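Local coordinates for flavin adenine dinucleotide synthase (Saccharomyces cerevisiae, PDB 2WSI), which catalyses the transfer of an adenylyl group from ATP to flavin mononucleotide, forming FAD and diphosphate, at residues S50-E55 with S75-Y80; L69-L74 with S204-S209; L102-I107 with Y127-Y132. All blocks are in the same frame, centred on the assembly; numbering follows the deposited sequence.

Contact 1: S50-E55 with S75-Y80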
# COMPACT_ATOMS: atom_id res chain seq x y z
N SER A 50 -16.39 11.27 5.79
CA SER A 50 -15.41 11.35 6.89
C SER A 50 -14.44 10.19 6.86
O SER A 50 -14.84 9.03 6.76
CB SER A 50 -16.12 11.34 8.23
OG SER A 50 -15.18 11.07 9.26
N PRO A 51 -13.14 10.48 6.98
CA PRO A 51 -12.17 9.38 7.04
C PRO A 51 -12.00 8.79 8.46
O PRO A 51 -11.23 7.87 8.65
CB PRO A 51 -10.86 10.03 6.61
CG PRO A 51 -11.02 11.48 7.03
CD PRO A 51 -12.49 11.80 6.95
N LEU A 52 -12.73 9.32 9.43
CA LEU A 52 -12.55 8.87 10.81
C LEU A 52 -13.73 8.07 11.36
O LEU A 52 -13.53 7.09 12.08
CB LEU A 52 -12.28 10.06 11.72
CG LEU A 52 -10.98 10.83 11.47
CD1 LEU A 52 -10.99 12.16 12.20
CD2 LEU A 52 -9.78 10.02 11.87
N ASN A 53 -14.94 8.44 11.00
CA ASN A 53 -16.09 7.98 11.79
C ASN A 53 -16.69 6.65 11.33
O ASN A 53 -17.64 6.14 11.94
CB ASN A 53 -17.16 9.09 11.86
CG ASN A 53 -17.79 9.38 10.51
OD1 ASN A 53 -17.52 8.70 9.52
ND2 ASN A 53 -18.61 10.42 10.45
N GLY A 54 -16.11 6.09 10.27
CA GLY A 54 -16.56 4.81 9.75
C GLY A 54 -17.28 4.88 8.41
O GLY A 54 -17.61 3.84 7.85
N GLU A 55 -17.53 6.08 7.90
CA GLU A 55 -18.17 6.21 6.59
C GLU A 55 -17.24 5.59 5.55
O GLU A 55 -17.69 5.05 4.53
CB GLU A 55 -18.43 7.67 6.20
CG GLU A 55 -19.49 8.35 7.05
CD GLU A 55 -19.69 9.83 6.71
OE1 GLU A 55 -19.15 10.29 5.70
OE2 GLU A 55 -20.38 10.54 7.46
N SER A 75 -1.01 10.79 5.81
CA SER A 75 -0.53 12.14 5.59
C SER A 75 -1.68 13.13 5.34
O SER A 75 -1.71 14.23 5.92
CB SER A 75 0.44 12.17 4.41
OG SER A 75 0.86 13.49 4.17
N CYS A 76 -2.63 12.74 4.50
CA CYS A 76 -3.80 13.58 4.24
C CYS A 76 -4.73 13.69 5.44
O CYS A 76 -5.43 14.71 5.63
CB CYS A 76 -4.57 13.05 3.04
SG CYS A 76 -3.64 13.27 1.51
N LEU A 77 -4.75 12.65 6.26
CA LEU A 77 -5.58 12.70 7.48
C LEU A 77 -5.05 13.80 8.43
O LEU A 77 -5.82 14.56 9.06
CB LEU A 77 -5.58 11.31 8.15
CG LEU A 77 -6.44 11.21 9.40
CD1 LEU A 77 -7.87 11.54 9.04
CD2 LEU A 77 -6.34 9.80 10.04
N TRP A 78 -3.73 13.89 8.53
CA TRP A 78 -3.11 14.93 9.34
C TRP A 78 -3.57 16.31 8.82
O TRP A 78 -4.09 17.15 9.57
CB TRP A 78 -1.60 14.82 9.25
CG TRP A 78 -0.85 15.79 10.12
CD1 TRP A 78 0.00 16.80 9.70
CD2 TRP A 78 -0.84 15.83 11.56
NE1 TRP A 78 0.53 17.46 10.80
CE2 TRP A 78 0.02 16.89 11.95
CE3 TRP A 78 -1.51 15.10 12.55
CZ2 TRP A 78 0.24 17.22 13.29
CZ3 TRP A 78 -1.29 15.43 13.88
CH2 TRP A 78 -0.42 16.48 14.24
N GLU A 79 -3.37 16.53 7.53
CA GLU A 79 -3.78 17.82 6.93
C GLU A 79 -5.29 18.10 7.09
O GLU A 79 -5.70 19.23 7.34
CB GLU A 79 -3.35 17.85 5.44
CG GLU A 79 -3.63 19.19 4.75
CD GLU A 79 -2.86 19.36 3.45
OE1 GLU A 79 -1.76 18.79 3.32
OE2 GLU A 79 -3.37 20.07 2.55
N TYR A 80 -6.10 17.06 6.98
CA TYR A 80 -7.56 17.17 7.06
C TYR A 80 -7.99 17.75 8.41
O TYR A 80 -8.92 18.56 8.52
CB TYR A 80 -8.18 15.77 6.89
CG TYR A 80 -9.63 15.62 7.31
CD1 TYR A 80 -10.66 16.01 6.45
CD2 TYR A 80 -9.97 15.05 8.53
CE1 TYR A 80 -12.00 15.86 6.82
CE2 TYR A 80 -11.31 14.88 8.91
CZ TYR A 80 -12.32 15.29 8.05
OH TYR A 80 -13.64 15.12 8.39
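Ser50 OG accepts two backbone N-H groups, from Leu52 N at 3.0 Å and from Asn53 N at a longer 3.2 Å, the first an ST turn and the second an ST motif. With the chain turned in this way, Pro51 and Leu52 both face the helix at 75-80. Tyr80 holds its ring out toward the loop, CG anti to the backbone N (chi1 164°), with one face against Pro51. Pro51 CD sits 3.6 Å above the ring plane, displaced toward the rim, in a CH-pi contact whose closest pair is Pro51 CD and Tyr80 CZ at 3.7 Å. Leu52 CD1 instead arrives near the plane, at the ring's edge, so the two loop residues take a face and an edge of the same tyrosine. Phe46 meets the Tyr80 ring edge to face. One turn back, Leu77 CD1 lies between Pro51 and Leu52, 3.7 Å from Pro51 CG and from Leu52 CD2.

Behind this apolar patch the loop closes on itself. Ser50 N donates to Glu55 OE1 over 2.9 Å, meeting it from above the carboxylate plane, and Asn53 OD1 takes the N-H of Glu55 in an Asx turn, helped by a weak bond from Asn53 ND2 to Glu55 OE2. Outside the loop, Leu52 O pairs with Gln100 NE2. Serine and asparagine turns thus brace the connection that leads from helix 25-45 into strand 56-59, and its apolar corner packs on helix 64-87 of the alpha/beta domain shared with PAPS reductases.

Contact 2: L69-L74 with S204-S209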
# COMPACT_ATOMS: atom_id res chain seq x y z
N LEU A 69 -0.40 3.70 -0.27
CA LEU A 69 -1.64 4.46 -0.15
C LEU A 69 -1.97 4.80 1.29
O LEU A 69 -2.36 5.92 1.62
CB LEU A 69 -2.82 3.72 -0.79
CG LEU A 69 -4.11 4.52 -0.85
CD1 LEU A 69 -3.87 5.96 -1.36
CD2 LEU A 69 -5.20 3.80 -1.62
N LEU A 70 -1.78 3.82 2.17
CA LEU A 70 -2.04 4.07 3.59
C LEU A 70 -1.15 5.18 4.14
O LEU A 70 -1.61 6.06 4.87
CB LEU A 70 -1.84 2.77 4.39
CG LEU A 70 -2.07 2.97 5.89
CD1 LEU A 70 -3.47 3.54 6.16
CD2 LEU A 70 -1.88 1.63 6.63
N LEU A 71 0.14 5.18 3.78
CA LEU A 71 1.01 6.27 4.20
C LEU A 71 0.51 7.61 3.65
O LEU A 71 0.45 8.58 4.39
CB LEU A 71 2.47 6.05 3.76
CG LEU A 71 3.19 4.80 4.24
CD1 LEU A 71 4.59 4.74 3.63
CD2 LEU A 71 3.24 4.75 5.77
N LEU A 72 0.13 7.67 2.37
CA LEU A 72 -0.41 8.92 1.79
C LEU A 72 -1.73 9.34 2.46
O LEU A 72 -1.98 10.52 2.70
CB LEU A 72 -0.62 8.76 0.27
CG LEU A 72 0.70 8.48 -0.45
CD1 LEU A 72 0.38 8.10 -1.90
CD2 LEU A 72 1.62 9.71 -0.37
N TYR A 73 -2.56 8.36 2.77
CA TYR A 73 -3.86 8.59 3.37
C TYR A 73 -3.68 9.20 4.76
O TYR A 73 -4.35 10.17 5.12
CB TYR A 73 -4.57 7.24 3.49
CG TYR A 73 -6.04 7.31 3.84
CD1 TYR A 73 -6.99 7.50 2.83
CD2 TYR A 73 -6.49 7.14 5.13
CE1 TYR A 73 -8.33 7.53 3.10
CE2 TYR A 73 -7.86 7.18 5.44
CZ TYR A 73 -8.78 7.36 4.40
OH TYR A 73 -10.14 7.38 4.62
N LEU A 74 -2.74 8.64 5.52
CA LEU A 74 -2.45 9.16 6.87
C LEU A 74 -1.88 10.56 6.79
O LEU A 74 -2.22 11.42 7.59
CB LEU A 74 -1.46 8.23 7.61
CG LEU A 74 -2.14 6.91 8.05
CD1 LEU A 74 -1.13 5.87 8.44
CD2 LEU A 74 -3.14 7.20 9.18
N SER A 204 10.12 3.89 -5.24
CA SER A 204 10.86 5.08 -4.88
C SER A 204 10.29 5.66 -3.59
O SER A 204 11.05 6.01 -2.69
CB SER A 204 10.81 6.15 -5.96
OG SER A 204 11.41 7.33 -5.46
N PHE A 205 8.97 5.79 -3.51
CA PHE A 205 8.35 6.35 -2.30
C PHE A 205 8.48 5.40 -1.11
O PHE A 205 8.83 5.81 0.00
CB PHE A 205 6.89 6.71 -2.56
CG PHE A 205 6.23 7.39 -1.39
CD1 PHE A 205 6.53 8.70 -1.09
CD2 PHE A 205 5.36 6.69 -0.56
CE1 PHE A 205 5.94 9.34 -0.00
CE2 PHE A 205 4.77 7.31 0.53
CZ PHE A 205 5.06 8.65 0.80
N LEU A 206 8.22 4.11 -1.31
CA LEU A 206 8.17 3.18 -0.18
C LEU A 206 9.58 2.99 0.42
O LEU A 206 9.74 2.96 1.62
CB LEU A 206 7.52 1.86 -0.60
CG LEU A 206 7.23 0.85 0.51
CD1 LEU A 206 6.38 1.51 1.60
CD2 LEU A 206 6.55 -0.37 -0.08
N LEU A 207 10.62 2.94 -0.42
CA LEU A 207 11.99 2.83 0.07
C LEU A 207 12.42 4.12 0.75
O LEU A 207 13.03 4.08 1.82
CB LEU A 207 12.97 2.49 -1.07
CG LEU A 207 12.86 1.06 -1.57
CD1 LEU A 207 13.71 0.85 -2.86
CD2 LEU A 207 13.23 0.06 -0.46
N TYR A 208 12.13 5.27 0.13
CA TYR A 208 12.40 6.54 0.80
C TYR A 208 11.75 6.67 2.19
O TYR A 208 12.33 7.30 3.09
CB TYR A 208 11.95 7.74 -0.03
CG TYR A 208 12.35 9.05 0.66
CD1 TYR A 208 13.66 9.50 0.61
CD2 TYR A 208 11.42 9.81 1.36
CE1 TYR A 208 14.06 10.68 1.24
CE2 TYR A 208 11.80 11.02 2.02
CZ TYR A 208 13.13 11.44 1.93
OH TYR A 208 13.57 12.59 2.52
N SER A 209 10.56 6.09 2.37
CA SER A 209 9.82 6.29 3.64
C SER A 209 10.55 5.67 4.82
O SER A 209 10.32 6.06 5.98
CB SER A 209 8.41 5.69 3.59
OG SER A 209 8.44 4.27 3.62
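Helices 69-74 and 204-209 pass 11.3 Å apart at their closest, their N-to-C directions 69° from each other, and the nearest CA atoms are those of Leu71 and Ser209. Leu71, whose CB points at the other helix, does most on its side. Its CG stands anti to the carbonyl carbon (chi1 -59°), and CD1 reaches past the Phe205 ring to the next turn, 3.9 Å from both Ser209 CB and Ser209 OG. The same methyl lies 4.0 Å from Phe205 CE2 and a little farther from Leu206 CD1, which completes a three-sided setting for it.

Leu72 starts off to one side, but its end turns in: CD2 comes obliquely to the far end of the Phe205 ring, 3.8 Å from CZ. Phe205 itself extends toward the leucines and is enclosed by more than this pair, with Tyr17 meeting it edge to face and Ile34, Thr14 and Val68 touching it from helices 25-45, 3-18 and 64-87. Within the nucleotide-binding alpha/beta domain of the PAPS reductase family, part of the HUP clan, this is helix-on-helix packing: helix 64-87, which follows strand 56-59, the first in the chain, is met by helix 199-209 from much later in the chain, and every residue that touches is buried.

The one polar group at the interface is looked after within its own part of the chain. Ser209 OG, held between the backbone N and carbonyl carbon (chi1 72°), donates to Leu206 O over 2.7 Å and takes the N-H of Glu211, while its flank rests against Leu71.

Contact 3: L102-I107 with Y127-Y132. With FAD (flavin-adenine dinucleotide), chain C.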
# COMPACT_ATOMS: atom_id res chain seq x y z
N LEU A 102 -8.12 3.85 12.98
CA LEU A 102 -8.58 4.05 11.60
C LEU A 102 -9.33 2.82 11.10
O LEU A 102 -8.78 1.73 11.09
CB LEU A 102 -7.36 4.28 10.69
CG LEU A 102 -7.71 4.86 9.32
CD1 LEU A 102 -8.16 6.31 9.47
CD2 LEU A 102 -6.50 4.80 8.38
N PRO A 103 -10.59 2.98 10.69
CA PRO A 103 -11.33 1.78 10.30
C PRO A 103 -10.74 1.12 9.06
O PRO A 103 -10.57 1.78 8.03
CB PRO A 103 -12.73 2.31 9.99
CG PRO A 103 -12.81 3.66 10.63
CD PRO A 103 -11.42 4.20 10.68
N THR A 104 -10.50 -0.18 9.15
CA THR A 104 -9.70 -0.88 8.16
C THR A 104 -10.30 -2.26 7.97
O THR A 104 -10.84 -2.83 8.92
CB THR A 104 -8.22 -0.98 8.62
OG1 THR A 104 -7.69 0.33 8.85
CG2 THR A 104 -7.35 -1.74 7.58
N VAL A 105 -10.20 -2.79 6.76
CA VAL A 105 -10.74 -4.12 6.49
C VAL A 105 -9.69 -4.96 5.80
O VAL A 105 -9.10 -4.50 4.83
CB VAL A 105 -12.01 -4.06 5.60
CG1 VAL A 105 -11.84 -3.08 4.47
CG2 VAL A 105 -12.35 -5.45 5.03
N PHE A 106 -9.47 -6.18 6.31
CA PHE A 106 -8.52 -7.11 5.73
C PHE A 106 -9.24 -8.41 5.47
O PHE A 106 -9.81 -9.00 6.40
CB PHE A 106 -7.36 -7.39 6.70
CG PHE A 106 -6.41 -8.48 6.22
CD1 PHE A 106 -6.01 -8.54 4.89
CD2 PHE A 106 -5.94 -9.44 7.11
CE1 PHE A 106 -5.14 -9.53 4.45
CE2 PHE A 106 -5.07 -10.46 6.67
CZ PHE A 106 -4.67 -10.49 5.34
N ILE A 107 -9.24 -8.86 4.23
CA ILE A 107 -9.86 -10.16 3.96
C ILE A 107 -8.78 -11.22 4.06
O ILE A 107 -7.86 -11.26 3.24
CB ILE A 107 -10.59 -10.19 2.61
CG1 ILE A 107 -11.59 -9.03 2.50
CG2 ILE A 107 -11.31 -11.55 2.45
CD1 ILE A 107 -12.63 -8.98 3.67
N TYR A 127 0.22 1.69 12.73
CA TYR A 127 -0.53 2.82 12.15
C TYR A 127 -1.87 3.01 12.87
O TYR A 127 -2.69 3.81 12.44
CB TYR A 127 -0.78 2.60 10.67
CG TYR A 127 0.48 2.41 9.88
CD1 TYR A 127 1.53 3.31 9.98
CD2 TYR A 127 0.63 1.31 9.04
CE1 TYR A 127 2.70 3.13 9.25
CE2 TYR A 127 1.79 1.13 8.30
CZ TYR A 127 2.82 2.04 8.41
OH TYR A 127 3.97 1.86 7.69
N CYS A 128 -2.09 2.26 13.94
CA CYS A 128 -3.28 2.43 14.77
C CYS A 128 -4.55 2.22 13.94
O CYS A 128 -5.47 3.07 13.90
CB CYS A 128 -3.30 3.84 15.42
SG CYS A 128 -4.34 3.93 16.89
N LEU A 129 -4.58 1.08 13.28
CA LEU A 129 -5.73 0.66 12.49
C LEU A 129 -6.68 -0.14 13.35
O LEU A 129 -6.27 -0.98 14.13
CB LEU A 129 -5.27 -0.25 11.36
CG LEU A 129 -4.13 0.34 10.53
CD1 LEU A 129 -3.77 -0.61 9.36
CD2 LEU A 129 -4.53 1.73 10.03
N SER A 130 -7.96 0.09 13.16
CA SER A 130 -9.00 -0.74 13.77
C SER A 130 -9.36 -1.78 12.75
O SER A 130 -10.08 -1.51 11.79
CB SER A 130 -10.24 0.07 14.10
OG SER A 130 -11.26 -0.79 14.62
N LEU A 131 -8.83 -2.97 12.94
CA LEU A 131 -8.89 -3.97 11.89
C LEU A 131 -10.09 -4.90 11.99
O LEU A 131 -10.23 -5.64 12.96
CB LEU A 131 -7.61 -4.78 11.93
CG LEU A 131 -7.39 -5.72 10.75
CD1 LEU A 131 -6.99 -4.89 9.50
CD2 LEU A 131 -6.33 -6.71 11.11
N TYR A 132 -10.95 -4.86 10.99
CA TYR A 132 -11.86 -5.98 10.75
C TYR A 132 -11.08 -6.98 9.93
O TYR A 132 -10.58 -6.63 8.85
CB TYR A 132 -13.07 -5.53 9.97
CG TYR A 132 -13.95 -6.65 9.46
CD1 TYR A 132 -14.99 -7.17 10.22
CD2 TYR A 132 -13.76 -7.17 8.17
CE1 TYR A 132 -15.81 -8.20 9.72
CE2 TYR A 132 -14.57 -8.18 7.66
CZ TYR A 132 -15.59 -8.69 8.43
OH TYR A 132 -16.37 -9.68 7.87
PA FAD C . -5.43 -6.77 -5.81
O1A FAD C . -4.35 -7.78 -5.58
O2A FAD C . -6.79 -7.40 -5.74
O5B FAD C . -5.32 -5.47 -4.84
C5B FAD C . -6.03 -4.30 -5.19
C4B FAD C . -6.46 -3.58 -3.91
O4B FAD C . -7.57 -4.24 -3.35
C3B FAD C . -5.38 -3.62 -2.85
O3B FAD C . -4.50 -2.53 -2.97
C2B FAD C . -6.19 -3.56 -1.57
O2B FAD C . -6.52 -2.23 -1.25
C1B FAD C . -7.44 -4.31 -1.94
N9A FAD C . -7.28 -5.72 -1.55
C8A FAD C . -6.84 -6.77 -2.31
N7A FAD C . -6.86 -7.90 -1.55
C5A FAD C . -7.28 -7.55 -0.31
C6A FAD C . -7.48 -8.27 0.85
N6A FAD C . -7.26 -9.60 0.92
N1A FAD C . -7.95 -7.61 1.95
C2A FAD C . -8.22 -6.26 1.94
N3A FAD C . -7.98 -5.54 0.79
C4A FAD C . -7.56 -6.20 -0.31
N1 FAD C . -14.06 -5.53 -9.46
C2 FAD C . -15.10 -5.27 -10.32
O2 FAD C . -15.08 -5.74 -11.46
N3 FAD C . -16.15 -4.50 -9.92
C4 FAD C . -16.19 -3.98 -8.64
O4 FAD C . -17.17 -3.28 -8.35
C4X FAD C . -15.14 -4.23 -7.76
N5 FAD C . -15.14 -3.72 -6.46
C5X FAD C . -14.08 -3.98 -5.61
C6 FAD C . -14.07 -3.48 -4.31
C7 FAD C . -13.00 -3.78 -3.45
C7M FAD C . -12.96 -3.26 -2.05
C8 FAD C . -11.96 -4.57 -3.91
C8M FAD C . -10.79 -4.89 -3.02
C9 FAD C . -11.97 -5.06 -5.21
C9A FAD C . -13.03 -4.78 -6.05
N10 FAD C . -13.03 -5.30 -7.33
C10 FAD C . -14.07 -5.01 -8.19
C1' FAD C . -11.86 -6.13 -7.80
C2' FAD C . -10.76 -5.23 -8.40
O2' FAD C . -11.24 -4.34 -9.38
C3' FAD C . -9.60 -6.03 -8.99
O3' FAD C . -10.03 -6.65 -10.18
C4' FAD C . -9.10 -7.07 -8.01
O4' FAD C . -8.92 -6.49 -6.74
C5' FAD C . -7.76 -7.65 -8.48
O5' FAD C . -6.94 -6.59 -8.94
P FAD C . -5.37 -6.56 -8.61
O1P FAD C . -4.82 -7.97 -8.64
O2P FAD C . -4.66 -5.58 -9.52
O3P FAD C . -5.18 -5.95 -7.15
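Leu102 and Leu129 open a parallel pairing in which five backbone hydrogen bonds run from 102-106 to 128-132. Leu102 N gives its hydrogen to Cys128 O at 2.9 Å, in the carbonyl plane. Leu102 O is gripped twice, by Ser130 N at 2.8 Å and by the hydroxyl of Thr104, OG1, two residues on, at 2.9 Å, the two donors coming from opposite faces of the carbonyl plane. The ladder continues with Thr104 N to Ser130 O, the most bent of the five at 135°, then Tyr132 N to Thr104 O and Phe106 N to Tyr132 O, at 2.8 Å and nearly straight along the C=O axis. Val105 turns its backbone the other way and bonds to Phe58 and Tyr60. Phe106 goes on to a backbone bond with Ser134; beyond Val105, Ile107 N donates to FAD N1A and FAD N6A donates to Ile107 O, both at 2.9 Å, so the N1 and N6 edge of the adenine is read by the backbone of one residue.

Thr104 OG1 stands beside its backbone N (chi1 -59°), the side from which it reaches back to Leu102 O; it lies against Leu129 CB at 3.5 Å, while Thr104 CG2 meets Leu131 CD1. On the other face Val105 CG2 touches the Tyr132 ring. The pair belongs to a beta-alpha-beta unit whose connecting helix, 114-126, covers Phe106, Leu129 and Leu131; helix 64-87 packs on Leu102, helix 144-154 lies across the Val105 and Tyr132 face, and strand 56-59 flanks 102-106 on its far edge.

In the fold
Helix 64-87 ties the three sites together: contact 2 uses its first half, contact 1 the turns that follow directly, in the middle, and leucines of both parts of the helix pack on Leu102 and Tyr127 of contact 3. Pro51 CB touches Tyr73 OH at 3.4 Å, joining contacts 1 and 2, whose centres are 16 Å apart. Leu102 CD1 reaches Pro51 O at 3.5 Å, and Leu70 CD2 meets Tyr127 CD2 at 3.5 Å, so contact 3 touches both others. It alone of the three meets FAD, through Val105, Phe106 and Ile107. The Leu206 side chain of contact 2 stays about 12 Å from the ligand, and contact 1 lies away from the binding site.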